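Local structure of PT26-6P (Thermococcus sp., 2WB7) at residues V313-R318 and G349-H354; R307-R312 and M319-T324; I75-V80 and Y117-L122. The protein is of unknown function but is encoded by a mobile extrachromosomal element and joins two immunoglobulin-like domains to a helical domain. All coordinates share one frame; numbering follows the deposited sequence.

Overall arrangement
Contact 3 comes first along the chain and lies in the first immunoglobulin-like domain, where the end of strand 66-75 pairs with the start of strand 120-129. Contacts 1 and 2 both belong to the second such domain and share strand 301-314: contact 2 joins it to strand 319-331 in a hairpin, contact 1 to strand 350-364 on its other flank. Their centres are 12 Å apart, their segments alternate along the chain, and they touch directly. Contact 3 is about 60 Å from contact 2 and 67 Å from contact 1, centre to centre, across the centre of the chain, which reflects an elongated molecule with separate beta domains.

Contact 1: V313-R318 and G349-H354; sequences VIEGGR and GTLDYH
V313 and E315 are tied by backbone hydrogen bonds to G349, L351 and D352. V313 N gives to D352 O at 2.7 Å in a nearly straight bond (165°). V313 O takes L351 N at 2.8 Å and, weakly, D352 N at 3.4 Å, so one residue faces two and the register slips before I314 meets T350. E315 N still binds G349 O at 2.7 Å, although the chain is already in the type II turn I314-G317; G316, G317 and G349 adopt backbone angles that call for glycine. In the apolar layer the two methyls of V313 diverge. CG1, set trans to the backbone N (chi1 174°), lies alongside L351 CD2 at 4.0 Å, while CG2 comes obliquely to the H354 imidazole, 3.5 Å from its CD2. Cutting V313 back to an alanine would probably open a gap between the L351 methyl and the H354 ring. Among the polar side chains, the D352 carboxylate runs beside V313 and puts OD2 in the plane of the H354 ring, at its edge. That ring is held from turning by E378 at ND1 and D502 at NE2. The arrangement is a classic beta bulge, set at the mouth of a hairpin turn where the second immunoglobulin-like domain meets N500, D502 and Q505 of the helical domain.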
loop_
_atom_site.group_PDB
_atom_site.type_symbol
_atom_site.label_atom_id
_atom_site.label_comp_id
_atom_site.label_asym_id
_atom_site.label_seq_id
_atom_site.Cartn_x
_atom_site.Cartn_y
_atom_site.Cartn_z
ATOM N N VAL A 313 -15.445 -8.201 -12.777
ATOM C CA VAL A 313 -16.584 -7.577 -12.139
ATOM C C VAL A 313 -17.771 -7.716 -13.073
ATOM O O VAL A 313 -17.737 -7.268 -14.228
ATOM C CB VAL A 313 -16.341 -6.088 -11.842
ATOM C CG1 VAL A 313 -17.596 -5.452 -11.330
ATOM C CG2 VAL A 313 -15.242 -5.931 -10.834
ATOM N N ILE A 314 -18.822 -8.345 -12.569
ATOM C CA ILE A 314 -20.052 -8.480 -13.329
ATOM C C ILE A 314 -20.925 -7.240 -13.154
ATOM O O ILE A 314 -20.926 -6.636 -12.085
ATOM C CB ILE A 314 -20.829 -9.675 -12.842
ATOM C CG1 ILE A 314 -20.005 -10.941 -13.073
ATOM C CG2 ILE A 314 -22.166 -9.741 -13.553
ATOM C CD1 ILE A 314 -19.772 -11.226 -14.537
ATOM N N GLU A 315 -21.659 -6.848 -14.192
ATOM C CA GLU A 315 -22.625 -5.757 -14.036
ATOM C C GLU A 315 -23.518 -5.994 -12.824
ATOM O O GLU A 315 -24.070 -7.081 -12.653
ATOM C CB GLU A 315 -23.475 -5.614 -15.282
ATOM C CG GLU A 315 -22.708 -4.997 -16.407
ATOM C CD GLU A 315 -23.368 -5.193 -17.761
ATOM O OE1 GLU A 315 -24.488 -5.771 -17.819
ATOM O OE2 GLU A 315 -22.748 -4.765 -18.765
ATOM N N GLY A 316 -23.669 -4.975 -11.986
ATOM C CA GLY A 316 -24.387 -5.132 -10.726
ATOM C C GLY A 316 -23.410 -5.084 -9.569
ATOM O O GLY A 316 -23.714 -4.542 -8.511
ATOM N N GLY A 317 -22.224 -5.655 -9.778
ATOM C CA GLY A 317 -21.103 -5.501 -8.843
ATOM C C GLY A 317 -20.544 -6.803 -8.290
ATOM O O GLY A 317 -19.630 -6.785 -7.476
ATOM N N ARG A 318 -21.090 -7.931 -8.713
ATOM C CA ARG A 318 -20.571 -9.205 -8.266
ATOM C C ARG A 318 -19.204 -9.454 -8.918
ATOM O O ARG A 318 -18.946 -8.989 -10.033
ATOM C CB ARG A 318 -21.549 -10.329 -8.607
ATOM C CG ARG A 318 -21.233 -11.634 -7.907
ATOM C CD ARG A 318 -22.211 -12.738 -8.288
ATOM N NE ARG A 318 -21.800 -13.428 -9.508
ATOM C CZ ARG A 318 -22.291 -13.172 -10.711
ATOM N NH1 ARG A 318 -23.219 -12.228 -10.852
ATOM N NH2 ARG A 318 -21.853 -13.851 -11.766
ATOM N N GLY A 349 -22.505 -9.083 -19.811
ATOM C CA GLY A 349 -22.636 -8.951 -18.360
ATOM C C GLY A 349 -21.337 -8.496 -17.718
ATOM O O GLY A 349 -21.343 -7.867 -16.657
ATOM N N THR A 350 -20.219 -8.804 -18.372
ATOM C CA THR A 350 -18.918 -8.352 -17.913
ATOM C C THR A 350 -18.839 -6.828 -17.900
ATOM O O THR A 350 -19.099 -6.179 -18.914
ATOM C CB THR A 350 -17.809 -8.929 -18.810
ATOM O OG1 THR A 350 -17.794 -10.360 -18.681
ATOM C CG2 THR A 350 -16.453 -8.359 -18.429
ATOM N N LEU A 351 -18.488 -6.257 -16.753
ATOM C CA LEU A 351 -18.314 -4.806 -16.645
ATOM C C LEU A 351 -16.852 -4.389 -16.819
ATOM O O LEU A 351 -16.529 -3.537 -17.646
ATOM C CB LEU A 351 -18.805 -4.307 -15.286
ATOM C CG LEU A 351 -18.676 -2.787 -15.091
ATOM C CD1 LEU A 351 -19.689 -2.056 -15.952
ATOM C CD2 LEU A 351 -18.833 -2.375 -13.648
ATOM N N ASP A 352 -15.976 -4.977 -16.007
ATOM C CA ASP A 352 -14.555 -4.706 -16.079
ATOM C C ASP A 352 -13.823 -5.714 -15.213
ATOM O O ASP A 352 -14.434 -6.650 -14.709
ATOM C CB ASP A 352 -14.259 -3.285 -15.604
ATOM C CG ASP A 352 -14.590 -3.064 -14.117
ATOM O OD1 ASP A 352 -15.159 -2.003 -13.783
ATOM O OD2 ASP A 352 -14.267 -3.929 -13.271
ATOM N N TYR A 353 -12.520 -5.519 -15.044
ATOM C CA TYR A 353 -11.717 -6.372 -14.188
ATOM C C TYR A 353 -10.883 -5.535 -13.210
ATOM O O TYR A 353 -10.512 -4.400 -13.507
ATOM C CB TYR A 353 -10.755 -7.205 -15.027
ATOM C CG TYR A 353 -11.366 -8.323 -15.828
ATOM C CD1 TYR A 353 -12.132 -8.066 -16.957
ATOM C CD2 TYR A 353 -11.128 -9.639 -15.487
ATOM C CE1 TYR A 353 -12.669 -9.102 -17.702
ATOM C CE2 TYR A 353 -11.656 -10.672 -16.217
ATOM C CZ TYR A 353 -12.429 -10.399 -17.319
ATOM O OH TYR A 353 -12.942 -11.444 -18.032
ATOM N N HIS A 354 -10.583 -6.120 -12.052
ATOM C CA HIS A 354 -9.674 -5.539 -11.077
ATOM C C HIS A 354 -8.494 -6.489 -10.895
ATOM O O HIS A 354 -8.624 -7.709 -11.072
ATOM C CB HIS A 354 -10.377 -5.368 -9.732
ATOM C CG HIS A 354 -11.341 -4.223 -9.682
ATOM N ND1 HIS A 354 -11.299 -3.256 -8.695
ATOM C CD2 HIS A 354 -12.377 -3.895 -10.490
ATOM C CE1 HIS A 354 -12.262 -2.374 -8.903
ATOM N NE2 HIS A 354 -12.935 -2.742 -9.981
#

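Contact 2: R307-R312 and M319-T324; sequences RFVTLR and MELADT
R312 and E320 face each other as a hydrogen-bonded pair of the hairpin, with each backbone N 2.9 Å from the other's O (R312 N to E320 O, E320 N to R312 O). Their side chains add a salt bridge, whose bond from R312 NE to E320 OE1 is weak at 3.3 Å. OE1 lies at the edge of the guanidinium, near its plane, while the carboxylate stands almost perpendicular to it (89°); a bend at chi3 (39°) turns the guanidinium to this position. On the opposite face the side chains of V309 and L321 cross at about a right angle, with V309 CG1 3.5 Å from L321 CD1. L311 divides its methyls: CD1 meets the selenium of M319, modelled as selenomethionine, at 3.8 Å, and CD2 packs on L321. Between these pairs T310 faces both A322 and D323, taking A322 N on its O and giving its N to D323 O at 2.8 Å; this is a beta bulge. A water joins T310 OG1 to D323 OD2, and another links R312 NH2 to L321 O. Farther out, R318 takes E320 OE2, Y353 OH holds R312 NH1, and H343 N binds D323 OD2. Strand 301-314 thus runs between 350-364 and the outermost strand 319-331, with M319 against R149 and Y152 of helix 149-157 and R307 bonded to I142 of helix 135-144.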
loop_
_atom_site.group_PDB
_atom_site.type_symbol
_atom_site.label_atom_id
_atom_site.label_comp_id
_atom_site.label_asym_id
_atom_site.label_seq_id
_atom_site.Cartn_x
_atom_site.Cartn_y
_atom_site.Cartn_z
ATOM N N ARG A 307 -1.099 -15.003 -3.530
ATOM C CA ARG A 307 -1.983 -15.173 -4.681
ATOM C C ARG A 307 -2.167 -13.847 -5.421
ATOM O O ARG A 307 -2.586 -12.859 -4.846
ATOM C CB ARG A 307 -3.342 -15.706 -4.233
ATOM C CG ARG A 307 -4.228 -16.134 -5.364
ATOM C CD ARG A 307 -5.376 -16.984 -4.871
ATOM N NE ARG A 307 -5.702 -17.961 -5.895
ATOM C CZ ARG A 307 -5.571 -19.276 -5.757
ATOM N NH1 ARG A 307 -5.158 -19.792 -4.609
ATOM N NH2 ARG A 307 -5.885 -20.076 -6.773
ATOM N N PHE A 308 -1.852 -13.827 -6.704
ATOM C CA PHE A 308 -2.131 -12.654 -7.532
ATOM C C PHE A 308 -3.250 -13.037 -8.464
ATOM O O PHE A 308 -3.210 -14.127 -9.047
ATOM C CB PHE A 308 -0.884 -12.238 -8.327
ATOM C CG PHE A 308 0.265 -11.826 -7.447
ATOM C CD1 PHE A 308 0.293 -10.555 -6.868
ATOM C CD2 PHE A 308 1.267 -12.724 -7.130
ATOM C CE1 PHE A 308 1.312 -10.185 -6.021
ATOM C CE2 PHE A 308 2.294 -12.350 -6.282
ATOM C CZ PHE A 308 2.315 -11.075 -5.731
ATOM N N VAL A 309 -4.259 -12.175 -8.584
ATOM C CA VAL A 309 -5.435 -12.482 -9.392
ATOM C C VAL A 309 -5.906 -11.297 -10.217
ATOM O O VAL A 309 -5.486 -10.167 -9.994
ATOM C CB VAL A 309 -6.647 -12.958 -8.519
ATOM C CG1 VAL A 309 -6.224 -14.093 -7.581
ATOM C CG2 VAL A 309 -7.253 -11.789 -7.753
ATOM N N THR A 310 -6.761 -11.566 -11.196
ATOM C CA THR A 310 -7.623 -10.529 -11.743
ATOM C C THR A 310 -9.004 -10.987 -11.344
ATOM O O THR A 310 -9.258 -12.204 -11.246
ATOM C CB THR A 310 -7.556 -10.408 -13.280
ATOM O OG1 THR A 310 -7.807 -11.678 -13.895
ATOM C CG2 THR A 310 -6.218 -9.906 -13.710
ATOM N N LEU A 311 -9.883 -10.029 -11.089
ATOM C CA LEU A 311 -11.238 -10.338 -10.720
ATOM C C LEU A 311 -12.184 -9.723 -11.748
ATOM O O LEU A 311 -12.173 -8.497 -11.980
ATOM C CB LEU A 311 -11.531 -9.796 -9.332
ATOM C CG LEU A 311 -10.674 -10.365 -8.199
ATOM C CD1 LEU A 311 -10.991 -9.686 -6.878
ATOM C CD2 LEU A 311 -10.892 -11.853 -8.076
ATOM N N ARG A 312 -12.990 -10.567 -12.387
ATOM C CA ARG A 312 -13.994 -10.042 -13.302
ATOM C C ARG A 312 -15.078 -9.429 -12.458
ATOM O O ARG A 312 -15.540 -10.041 -11.501
ATOM C CB ARG A 312 -14.586 -11.136 -14.180
ATOM C CG ARG A 312 -15.691 -10.648 -15.096
ATOM C CD ARG A 312 -15.996 -11.672 -16.196
ATOM N NE ARG A 312 -15.931 -13.031 -15.668
ATOM C CZ ARG A 312 -14.901 -13.854 -15.849
ATOM N NH1 ARG A 312 -13.849 -13.471 -16.556
ATOM N NH2 ARG A 312 -14.922 -15.071 -15.322
HETATM N N MSE A 319 -18.324 -10.176 -8.233
HETATM C CA MSE A 319 -16.980 -10.435 -8.759
HETATM C C MSE A 319 -16.766 -11.914 -8.876
HETATM O O MSE A 319 -17.316 -12.680 -8.101
HETATM C CB MSE A 319 -15.888 -9.910 -7.821
HETATM C CG MSE A 319 -15.763 -8.407 -7.715
HETATM SE SE MSE A 319 -14.348 -7.982 -6.471
HETATM C CE MSE A 319 -14.353 -6.093 -6.781
ATOM N N GLU A 320 -15.940 -12.324 -9.826
ATOM C CA GLU A 320 -15.532 -13.727 -9.897
ATOM C C GLU A 320 -14.081 -13.891 -10.332
ATOM O O GLU A 320 -13.559 -13.120 -11.137
ATOM C CB GLU A 320 -16.499 -14.555 -10.752
ATOM C CG GLU A 320 -16.948 -13.895 -12.025
ATOM C CD GLU A 320 -18.120 -14.620 -12.646
ATOM O OE1 GLU A 320 -18.126 -14.774 -13.889
ATOM O OE2 GLU A 320 -19.033 -15.034 -11.887
ATOM N N LEU A 321 -13.431 -14.896 -9.763
ATOM C CA LEU A 321 -12.010 -15.101 -9.970
ATOM C C LEU A 321 -11.738 -15.339 -11.433
ATOM O O LEU A 321 -12.368 -16.190 -12.039
ATOM C CB LEU A 321 -11.559 -16.314 -9.167
ATOM C CG LEU A 321 -10.092 -16.724 -9.242
ATOM C CD1 LEU A 321 -9.182 -15.551 -8.846
ATOM C CD2 LEU A 321 -9.858 -17.942 -8.357
ATOM N N ALA A 322 -10.818 -14.582 -12.014
ATOM C CA ALA A 322 -10.389 -14.843 -13.384
ATOM C C ALA A 322 -8.983 -15.430 -13.352
ATOM O O ALA A 322 -8.722 -16.363 -12.606
ATOM C CB ALA A 322 -10.419 -13.569 -14.188
ATOM N N ASP A 323 -8.073 -14.867 -14.135
ATOM C CA ASP A 323 -6.675 -15.283 -14.151
ATOM C C ASP A 323 -5.982 -15.173 -12.773
ATOM O O ASP A 323 -6.229 -14.234 -12.015
ATOM C CB ASP A 323 -5.939 -14.467 -15.213
ATOM C CG ASP A 323 -6.642 -14.508 -16.585
ATOM O OD1 ASP A 323 -7.333 -15.507 -16.907
ATOM O OD2 ASP A 323 -6.501 -13.536 -17.355
ATOM N N THR A 324 -5.135 -16.144 -12.435
ATOM C CA THR A 324 -4.533 -16.211 -11.089
ATOM C C THR A 324 -3.198 -16.940 -11.072
ATOM O O THR A 324 -2.998 -17.905 -11.813
ATOM C CB THR A 324 -5.441 -16.922 -10.071
ATOM O OG1 THR A 324 -4.738 -17.068 -8.830
ATOM C CG2 THR A 324 -5.826 -18.293 -10.563
HETATM O O HOH W 1 -8.056 -11.653 -16.509
HETATM O O HOH W 2 -12.705 -16.976 -14.966
#

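Contact 3: I75-V80 and Y117-L122; sequences IPNQPV and YIADTL
I75 packs into the firm end of this contact, against Y117 and D120. Two backbone bonds pair it with D120: I75 N gives to D120 O at 2.8 Å, and D120 N reaches I75 O at 2.9 Å, in the carbonyl plane and on a lone pair. The side chain of I75 points to the same face as that of D120 and divides its branches, CG1 lying 3.7 Å from Y117 CB and CG2 resting by Y117 O. The Y117 ring is flanked within its own segment, where L122 CD1 sits over one face toward the rim and D120 OD2 lies in plane at the edge; Y117 OH is held by R113 N. The other carboxylate oxygen, D120 OD1, takes T121 N at 2.8 Å. I118 extends the packed part: with CG1 trans to the backbone N (chi1 -175°), it stretches CD1 to Q78 CB at 3.4 Å and lies near V80 O. Toward solvent the contact thins. N77 lays its amide group against the methyl of exposed A119, with N77 CG 3.5 Å from A119 CB, and its OD1 weakly accepts Q78 N. The pairing marks where strand 66-75 ends and strand 120-129 begins in one sheet of the first immunoglobulin-like domain. I75 and L122 turn onto V85 and I87 of strand 85-96, which belongs to the domain's other sheet, and Y117 bonds through its backbone to V85.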
loop_
_atom_site.group_PDB
_atom_site.type_symbol
_atom_site.label_atom_id
_atom_site.label_comp_id
_atom_site.label_asym_id
_atom_site.label_seq_id
_atom_site.Cartn_x
_atom_site.Cartn_y
_atom_site.Cartn_z
ATOM N N ILE A 75 17.957 -0.655 36.596
ATOM C CA ILE A 75 18.227 -0.928 37.996
ATOM C C ILE A 75 18.929 0.290 38.610
ATOM O O ILE A 75 20.086 0.557 38.303
ATOM C CB ILE A 75 19.104 -2.174 38.169
ATOM C CG1 ILE A 75 18.773 -3.232 37.107
ATOM C CG2 ILE A 75 18.970 -2.724 39.571
ATOM C CD1 ILE A 75 17.368 -3.726 37.130
ATOM N N PRO A 76 18.219 1.041 39.473
ATOM C CA PRO A 76 18.857 2.205 40.080
ATOM C C PRO A 76 19.925 1.772 41.073
ATOM O O PRO A 76 19.821 0.695 41.657
ATOM C CB PRO A 76 17.713 2.904 40.817
ATOM C CG PRO A 76 16.591 1.920 40.901
ATOM C CD PRO A 76 16.921 0.716 40.087
ATOM N N ASN A 77 20.948 2.596 41.253
ATOM C CA ASN A 77 21.995 2.299 42.220
ATOM C C ASN A 77 21.434 2.105 43.633
ATOM O O ASN A 77 20.364 2.608 43.947
ATOM C CB ASN A 77 23.028 3.423 42.223
ATOM C CG ASN A 77 24.423 2.917 42.463
ATOM O OD1 ASN A 77 24.625 1.918 43.158
ATOM N ND2 ASN A 77 25.401 3.591 41.875
ATOM N N GLN A 78 22.160 1.394 44.493
ATOM C CA GLN A 78 21.713 1.204 45.877
ATOM C C GLN A 78 22.683 1.804 46.913
ATOM O O GLN A 78 23.885 1.923 46.658
ATOM C CB GLN A 78 21.507 -0.287 46.159
ATOM C CG GLN A 78 20.107 -0.634 46.638
ATOM C CD GLN A 78 19.061 -0.384 45.558
ATOM O OE1 GLN A 78 19.160 -0.912 44.445
ATOM N NE2 GLN A 78 18.063 0.432 45.876
ATOM N N PRO A 79 22.157 2.185 48.090
ATOM C CA PRO A 79 23.035 2.517 49.215
ATOM C C PRO A 79 24.001 1.359 49.490
ATOM O O PRO A 79 25.181 1.586 49.743
ATOM C CB PRO A 79 22.066 2.671 50.386
ATOM C CG PRO A 79 20.755 3.017 49.758
ATOM C CD PRO A 79 20.730 2.304 48.435
ATOM N N VAL A 80 23.506 0.125 49.432
ATOM C CA VAL A 80 24.367 -1.037 49.652
ATOM C C VAL A 80 24.708 -1.798 48.358
ATOM O O VAL A 80 23.839 -2.421 47.732
ATOM C CB VAL A 80 23.768 -2.013 50.699
ATOM C CG1 VAL A 80 24.832 -2.997 51.172
ATOM C CG2 VAL A 80 23.186 -1.246 51.875
ATOM N N TYR A 117 21.464 -7.763 39.648
ATOM C CA TYR A 117 21.919 -6.528 39.031
ATOM C C TYR A 117 21.976 -5.428 40.058
ATOM O O TYR A 117 21.135 -5.371 40.946
ATOM C CB TYR A 117 20.938 -6.088 37.927
ATOM C CG TYR A 117 20.832 -7.064 36.775
ATOM C CD1 TYR A 117 19.856 -8.046 36.764
ATOM C CD2 TYR A 117 21.723 -7.014 35.712
ATOM C CE1 TYR A 117 19.767 -8.942 35.728
ATOM C CE2 TYR A 117 21.645 -7.905 34.671
ATOM C CZ TYR A 117 20.665 -8.868 34.684
ATOM O OH TYR A 117 20.566 -9.769 33.661
ATOM N N ILE A 118 22.952 -4.537 39.930
ATOM C CA ILE A 118 22.915 -3.286 40.670
ATOM C C ILE A 118 23.411 -2.161 39.776
ATOM O O ILE A 118 24.284 -2.382 38.956
ATOM C CB ILE A 118 23.750 -3.358 41.962
ATOM C CG1 ILE A 118 23.587 -2.060 42.754
ATOM C CG2 ILE A 118 25.217 -3.675 41.644
ATOM C CD1 ILE A 118 23.494 -2.282 44.242
ATOM N N ALA A 119 22.840 -0.968 39.929
ATOM C CA ALA A 119 23.144 0.170 39.043
ATOM C C ALA A 119 23.435 -0.268 37.601
ATOM O O ALA A 119 24.591 -0.334 37.186
ATOM C CB ALA A 119 24.299 0.989 39.596
ATOM N N ASP A 120 22.378 -0.555 36.841
ATOM C CA ASP A 120 22.517 -1.145 35.511
ATOM C C ASP A 120 21.331 -0.849 34.603
ATOM O O ASP A 120 20.298 -0.345 35.057
ATOM C CB ASP A 120 22.667 -2.655 35.625
ATOM C CG ASP A 120 23.663 -3.192 34.644
ATOM O OD1 ASP A 120 23.969 -2.438 33.684
ATOM O OD2 ASP A 120 24.143 -4.335 34.837
ATOM N N THR A 121 21.477 -1.174 33.319
ATOM C CA THR A 121 20.405 -0.969 32.349
ATOM C C THR A 121 20.240 -2.167 31.441
ATOM O O THR A 121 21.207 -2.681 30.893
ATOM C CB THR A 121 20.653 0.251 31.477
ATOM O OG1 THR A 121 20.503 1.428 32.265
ATOM C CG2 THR A 121 19.646 0.283 30.363
ATOM N N LEU A 122 19.002 -2.612 31.282
ATOM C CA LEU A 122 18.715 -3.805 30.497
ATOM C C LEU A 122 17.759 -3.501 29.346
ATOM O O LEU A 122 16.728 -2.864 29.541
ATOM C CB LEU A 122 18.117 -4.885 31.395
ATOM C CG LEU A 122 19.003 -5.249 32.584
ATOM C CD1 LEU A 122 18.462 -6.462 33.325
ATOM C CD2 LEU A 122 20.433 -5.487 32.088
#